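Local atomic coordinates of 3-dehydroquinate dehydratase (Clostridium difficile, PDB entry 4H3D), a protein that catalyses the cis-dehydration of 3-dehydroquinate to 3-dehydroshikimate, the third step of the chorismate pathway, through a covalent imine intermediate. Residues 174-179 with 205-210. Sequence-based numbering, arbitrary orientation. Where two conformers were deposited one is given.
Sequences KIAVMP and ITMSMS. With SHL (5-hydroxy-6-methyl-4-oxo-4H-pyran-2-carboxylic acid), chain I.
Four backbone hydrogen bonds join Ile175 and Val177 to Ile205, Met207 and Met209 in parallel register. The axes run 4° apart, as expected of adjacent staves of this TIM barrel, and helix 182-199 makes the beta-alpha-beta crossover between them. Ile175 gives its N to Ile205 O (2.9 Å) and its O to Met207 N; Val177 repeats the pattern with Met207 O and Met209 N. The last bond, from Met209 N to Val177 O, is nearly straight (173°), and its donor already lies one residue beyond strand 205-208.

Apolar contacts divide between the two sheet faces. Inside the barrel, Lys174 CG lies against Ile205 CG2 (3.8 Å), and Ala176 CB abuts Met207 CG (3.6 Å). On the helix-facing side, the CG2 methyls of Ile175 and Thr206 meet, while Thr206 OG1 is hydrogen-bonded with Thr192 OG1 of helix 182-199. Beyond the strands, Met178 bends at chi2 (66°) and chi3, bringing its CE to Met209 CE (3.7 Å), with the two side chains roughly perpendicular.

Covalent and ligand contacts occupy the inward face. Lys174, extended throughout, carries NZ to a 1.4 Å bond with SHL CAL, the ligand's 6-methyl carbon. In one of its two conformers, Met207 sets SD over the ring face near SHL CAK (3.3 Å). The register thus puts Lys174 and, two residues further along the partner strand, Met207 on one face: the lysine that forms the Schiff base with substrate here holds a covalent adduct at the ring's edge, while the thioether covers a face.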
# COMPACT_ATOMS: atom_id res chain seq x y z
N LYS B 174 20.52 2.79 -0.15
CA LYS B 174 19.46 2.08 0.53
C LYS B 174 19.33 2.55 1.96
O LYS B 174 20.33 2.66 2.68
CB LYS B 174 19.75 0.58 0.57
CG LYS B 174 18.73 -0.24 1.41
CD LYS B 174 19.09 -1.69 1.47
CE LYS B 174 18.08 -2.46 2.32
NZ LYS B 174 18.44 -3.91 2.45
N ILE B 175 18.10 2.83 2.38
CA ILE B 175 17.85 3.21 3.76
C ILE B 175 16.63 2.52 4.30
O ILE B 175 15.61 2.39 3.62
CB ILE B 175 17.81 4.76 3.99
CG1 ILE B 175 17.98 5.06 5.48
CG2 ILE B 175 16.54 5.39 3.44
CD1 ILE B 175 18.23 6.51 5.80
N ALA B 176 16.78 2.00 5.51
CA ALA B 176 15.69 1.32 6.22
C ALA B 176 15.56 1.98 7.60
O ALA B 176 16.54 2.07 8.35
CB ALA B 176 15.98 -0.17 6.36
N VAL B 177 14.35 2.42 7.94
CA VAL B 177 14.10 3.13 9.19
C VAL B 177 12.92 2.53 9.94
O VAL B 177 12.10 1.82 9.36
CB VAL B 177 13.87 4.63 8.94
CG1 VAL B 177 15.13 5.25 8.29
CG2 VAL B 177 12.63 4.87 8.05
N MET B 178 12.83 2.83 11.24
CA MET B 178 11.78 2.26 12.08
C MET B 178 10.76 3.35 12.44
O MET B 178 11.12 4.35 13.07
CB MET B 178 12.39 1.68 13.36
CG MET B 178 11.38 0.97 14.29
SD MET B 178 10.68 -0.52 13.51
CE MET B 178 12.11 -1.60 13.43
N PRO B 179 9.48 3.15 12.08
CA PRO B 179 8.52 4.17 12.49
C PRO B 179 8.14 4.03 13.95
O PRO B 179 8.05 2.91 14.44
CB PRO B 179 7.30 3.88 11.61
CG PRO B 179 7.33 2.40 11.42
CD PRO B 179 8.82 2.03 11.37
N ILE B 205 16.61 2.79 -2.89
CA ILE B 205 15.90 1.75 -2.18
C ILE B 205 15.57 2.27 -0.79
O ILE B 205 16.47 2.66 -0.04
CB ILE B 205 16.79 0.50 -1.99
CG1 ILE B 205 17.32 -0.01 -3.33
CG2 ILE B 205 16.04 -0.60 -1.21
CD1 ILE B 205 18.55 -0.99 -3.17
N THR B 206 14.29 2.26 -0.42
CA THR B 206 13.89 2.72 0.91
C THR B 206 12.80 1.87 1.48
O THR B 206 12.00 1.28 0.71
CB THR B 206 13.32 4.16 0.90
OG1 THR B 206 12.04 4.18 0.24
CG2 THR B 206 14.31 5.13 0.21
N MET B 207 12.76 1.78 2.80
CA MET B 207 11.69 1.07 3.49
C MET B 207 11.51 1.56 4.91
O MET B 207 12.43 2.08 5.54
CB MET B 207 11.93 -0.44 3.52
CG MET B 207 12.99 -0.88 4.49
SD MET B 207 13.24 -2.66 4.44
CE MET B 207 13.77 -2.89 2.74
N SER B 208 10.28 1.40 5.37
CA SER B 208 9.86 1.69 6.72
C SER B 208 9.55 0.30 7.23
O SER B 208 8.73 -0.41 6.66
CB SER B 208 8.60 2.57 6.73
OG SER B 208 8.24 2.88 8.06
N MET B 209 10.22 -0.09 8.29
CA MET B 209 10.09 -1.43 8.85
C MET B 209 8.86 -1.57 9.76
O MET B 209 8.11 -0.62 9.95
CB MET B 209 11.38 -1.78 9.60
CG MET B 209 12.63 -1.80 8.70
SD MET B 209 14.16 -2.25 9.58
CE MET B 209 14.38 -0.83 10.63
N SER B 210 8.65 -2.80 10.27
CA SER B 210 7.51 -3.18 11.14
C SER B 210 6.19 -3.27 10.35
O SER B 210 6.13 -2.87 9.18
CB SER B 210 7.33 -2.22 12.32
OG SER B 210 6.62 -1.05 11.94
OAD SHL I . 13.13 -6.44 4.32
CAH SHL I . 13.59 -5.98 5.39
OAA SHL I . 12.94 -6.04 6.46
CAK SHL I . 14.91 -5.38 5.37
OAG SHL I . 15.61 -5.33 4.12
CAF SHL I . 16.96 -4.93 4.11
CAL SHL I . 17.66 -5.02 2.95
CAJ SHL I . 17.52 -4.59 5.29
OAC SHL I . 18.80 -4.23 5.33
CAI SHL I . 16.79 -4.58 6.45
CAE SHL I . 15.51 -4.97 6.49
OAB SHL I . 17.35 -4.20 7.58